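Local coordinates for inactive dihydroorotase-like domain (Chaetomium thermophilum, PDB 5NNL), which is an inactive dihydroorotase-like domain, built as an amidohydrolase-type alpha/beta barrel with a smaller beta domain beside it, at residues 241-246 against 258-263. Sequence-based numbering, arbitrary orientation.
Sequences DALPLL and DYVKTR
Two consecutive helices late in the chain of this dihydroorotase-like barrel, 242-251 and 257-271, pack against each other through Leu243, Leu246 and Val260. The short link, 252-256, makes the pair an alpha-alpha hairpin. The contact is small, buried and wholly apolar. Val260 is at the centre of the contact: its CB points toward helix 242-251, and it meets two leucines about one turn apart. The nearest CA atoms across the contact are those of Leu246 and Val260, 7.2 Å apart. Val260 CG1 lies anti to its backbone N (chi1 175°), and this methyl does the touching. It meets Leu243 CD1 at 3.9 Å, the two side chains crossing at a slant. Leu243 starts off along the flank of its helix, and its far end swings in toward Val260. A second leucine methyl, Leu246 CD1, approaches the same CG1 more loosely, at 4.3 Å. Both leucines also touch Leu264, one turn after Val260, so the apolar seam continues along helix 257-271. Leu243 further reaches Leu9 of strand 3-11, while Leu246 touches Val181 of helix 181-185. Polar groups of 258-263 gather away from the seam. One face of the Arg263 guanidinium is covered by the Tyr259 ring, with Tyr259 CE2 3.4 Å above the guanidinium plane and over its centre. Arg263 NE bonds to Ile213 O and Tyr259 OH to Leu210 O, which ties this side of the helix to the segment around strand 215-217. Within the helix, Arg263 NH1 donates to Thr262 OG1 at 3.1 Å with an N-H...O angle of 162°, the oxygen lying in the guanidinium plane.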
ATOM      1  N   ASP A 241      11.801   2.633   5.224  1.00 34.00           N
ATOM      2  CA  ASP A 241      11.505   3.532   6.338  1.00 36.35           C
ATOM      3  C   ASP A 241      10.297   3.081   7.145  1.00 32.37           C
ATOM      4  O   ASP A 241      10.238   3.307   8.360  1.00 30.90           O
ATOM      5  CB  ASP A 241      11.221   4.942   5.813  1.00 38.70           C
ATOM      6  CG  ASP A 241      12.473   5.745   5.574  1.00 43.99           C
ATOM      7  OD1 ASP A 241      13.575   5.237   5.877  1.00 49.59           O
ATOM      8  OD2 ASP A 241      12.349   6.887   5.083  1.00 38.59           O
ATOM      9  N   ALA A 242       9.314   2.471   6.483  1.00 32.08           N
ATOM     10  CA  ALA A 242       7.981   2.362   7.062  1.00 29.45           C
ATOM     11  C   ALA A 242       7.998   1.563   8.359  1.00 31.38           C
ATOM     12  O   ALA A 242       7.547   2.047   9.405  1.00 30.56           O
ATOM     13  CB  ALA A 242       7.026   1.736   6.048  1.00 30.52           C
ATOM     14  N   LEU A 243       8.520   0.345   8.318  1.00 31.33           N
ATOM     15  CA  LEU A 243       8.419  -0.528   9.480  1.00 31.60           C
ATOM     16  C   LEU A 243       9.235   0.023  10.647  1.00 29.17           C
ATOM     17  O   LEU A 243       8.741   0.037  11.783  1.00 28.82           O
ATOM     18  CB  LEU A 243       8.853  -1.952   9.116  1.00 31.11           C
ATOM     19  CG  LEU A 243       8.770  -3.025  10.203  1.00 30.40           C
ATOM     20  CD1 LEU A 243       7.352  -3.174  10.707  1.00 29.81           C
ATOM     21  CD2 LEU A 243       9.287  -4.355   9.655  1.00 29.54           C
ATOM     22  N   PRO A 244      10.471   0.487  10.428  1.00 29.91           N
ATOM     23  CA  PRO A 244      11.215   1.076  11.556  1.00 27.90           C
ATOM     24  C   PRO A 244      10.494   2.241  12.208  1.00 30.83           C
ATOM     25  O   PRO A 244      10.515   2.358  13.440  1.00 27.98           O
ATOM     26  CB  PRO A 244      12.539   1.508  10.914  1.00 29.51           C
ATOM     27  CG  PRO A 244      12.692   0.634   9.739  1.00 32.78           C
ATOM     28  CD  PRO A 244      11.317   0.343   9.231  1.00 29.93           C
ATOM     29  N   LEU A 245       9.868   3.119  11.415  1.00 28.24           N
ATOM     30  CA  LEU A 245       9.046   4.179  11.990  1.00 29.78           C
ATOM     31  C   LEU A 245       7.999   3.602  12.933  1.00 30.39           C
ATOM     32  O   LEU A 245       7.779   4.127  14.030  1.00 28.66           O
ATOM     33  CB  LEU A 245       8.374   4.988  10.878  1.00 30.52           C
ATOM     34  CG  LEU A 245       9.248   5.977  10.103  1.00 29.85           C
ATOM     35  CD1 LEU A 245       8.534   6.442   8.840  1.00 31.29           C
ATOM     36  CD2 LEU A 245       9.618   7.167  10.975  1.00 32.54           C
ATOM     37  N   LEU A 246       7.352   2.509  12.522  1.00 27.16           N
ATOM     38  CA  LEU A 246       6.357   1.869  13.377  1.00 27.96           C
ATOM     39  C   LEU A 246       7.006   1.232  14.596  1.00 30.69           C
ATOM     40  O   LEU A 246       6.504   1.367  15.717  1.00 29.40           O
ATOM     41  CB  LEU A 246       5.589   0.816  12.583  1.00 29.33           C
ATOM     42  CG  LEU A 246       4.754   1.341  11.417  1.00 29.46           C
ATOM     43  CD1 LEU A 246       4.317   0.189  10.527  1.00 30.04           C
ATOM     44  CD2 LEU A 246       3.552   2.116  11.929  1.00 30.92           C
ATOM     45  N   ASP A 258       1.778  -6.583  18.179  1.00 28.23           N
ATOM     46  CA  ASP A 258       0.659  -7.284  17.559  1.00 30.62           C
ATOM     47  C   ASP A 258      -0.162  -6.351  16.677  1.00 27.87           C
ATOM     48  O   ASP A 258      -0.631  -6.757  15.608  1.00 26.03           O
ATOM     49  CB  ASP A 258      -0.233  -7.921  18.619  1.00 32.94           C
ATOM     50  CG  ASP A 258      -1.294  -8.815  18.013  1.00 31.82           C
ATOM     51  OD1 ASP A 258      -0.937  -9.882  17.468  1.00 32.63           O
ATOM     52  OD2 ASP A 258      -2.486  -8.451  18.074  1.00 32.22           O
ATOM     53  N   TYR A 259      -0.364  -5.105  17.111  1.00 28.95           N
ATOM     54  CA  TYR A 259      -1.041  -4.140  16.252  1.00 29.06           C
ATOM     55  C   TYR A 259      -0.307  -3.997  14.925  1.00 28.47           C
ATOM     56  O   TYR A 259      -0.910  -4.096  13.852  1.00 27.06           O
ATOM     57  CB  TYR A 259      -1.154  -2.784  16.951  1.00 29.34           C
ATOM     58  CG  TYR A 259      -1.966  -1.795  16.152  1.00 27.29           C
ATOM     59  CD1 TYR A 259      -1.375  -1.028  15.156  1.00 29.27           C
ATOM     60  CD2 TYR A 259      -3.327  -1.643  16.373  1.00 28.59           C
ATOM     61  CE1 TYR A 259      -2.109  -0.131  14.411  1.00 29.83           C
ATOM     62  CE2 TYR A 259      -4.075  -0.745  15.632  1.00 31.44           C
ATOM     63  CZ  TYR A 259      -3.458   0.008  14.649  1.00 31.12           C
ATOM     64  OH  TYR A 259      -4.183   0.904  13.900  1.00 31.79           O
ATOM     65  N   VAL A 260       1.003  -3.768  14.985  1.00 27.07           N
ATOM     66  CA  VAL A 260       1.800  -3.650  13.769  1.00 29.22           C
ATOM     67  C   VAL A 260       1.661  -4.907  12.919  1.00 30.34           C
ATOM     68  O   VAL A 260       1.478  -4.835  11.698  1.00 27.57           O
ATOM     69  CB  VAL A 260       3.267  -3.364  14.128  1.00 28.99           C
ATOM     70  CG1 VAL A 260       4.129  -3.351  12.889  1.00 28.98           C
ATOM     71  CG2 VAL A 260       3.372  -2.033  14.861  1.00 29.30           C
ATOM     72  N   LYS A 261       1.749  -6.080  13.551  1.00 28.42           N
ATOM     73  CA  LYS A 261       1.647  -7.327  12.798  1.00 28.15           C
ATOM     74  C   LYS A 261       0.293  -7.442  12.110  1.00 28.65           C
ATOM     75  O   LYS A 261       0.216  -7.758  10.918  1.00 27.70           O
ATOM     76  CB  LYS A 261       1.881  -8.531  13.712  1.00 30.74           C
ATOM     77  CG  LYS A 261       1.939  -9.855  12.949  1.00 32.14           C
ATOM     78  CD  LYS A 261       2.238 -11.046  13.851  1.00 36.74           C
ATOM     79  CE  LYS A 261       0.979 -11.594  14.502  1.00 36.65           C
ATOM     80  NZ  LYS A 261       0.116 -12.330  13.535  1.00 42.65           N
ATOM     81  N   THR A 262      -0.790  -7.180  12.844  1.00 27.81           N
ATOM     82  CA  THR A 262      -2.118  -7.297  12.248  1.00 30.61           C
ATOM     83  C   THR A 262      -2.298  -6.299  11.111  1.00 28.63           C
ATOM     84  O   THR A 262      -2.959  -6.602  10.112  1.00 31.96           O
ATOM     85  CB  THR A 262      -3.206  -7.094  13.305  1.00 28.90           C
ATOM     86  OG1 THR A 262      -3.007  -5.841  13.966  1.00 29.73           O
ATOM     87  CG2 THR A 262      -3.201  -8.221  14.327  1.00 28.97           C
ATOM     88  N   ARG A 263      -1.719  -5.104  11.240  1.00 27.34           N
ATOM     89  CA  ARG A 263      -1.882  -4.079  10.216  1.00 27.99           C
ATOM     90  C   ARG A 263      -0.989  -4.303   9.001  1.00 27.41           C
ATOM     91  O   ARG A 263      -1.240  -3.700   7.951  1.00 26.87           O
ATOM     92  CB  ARG A 263      -1.618  -2.696  10.820  1.00 26.01           C
ATOM     93  CG  ARG A 263      -2.874  -2.015  11.346  1.00 26.83           C
ATOM     94  CD  ARG A 263      -3.652  -2.903  12.306  1.00 29.48           C
ATOM     95  NE  ARG A 263      -4.944  -2.324  12.656  1.00 33.15           N
ATOM     96  CZ  ARG A 263      -5.785  -2.853  13.537  1.00 30.78           C
ATOM     97  NH1 ARG A 263      -5.468  -3.971  14.172  1.00 30.45           N
ATOM     98  NH2 ARG A 263      -6.939  -2.256  13.792  1.00 29.90           N
TER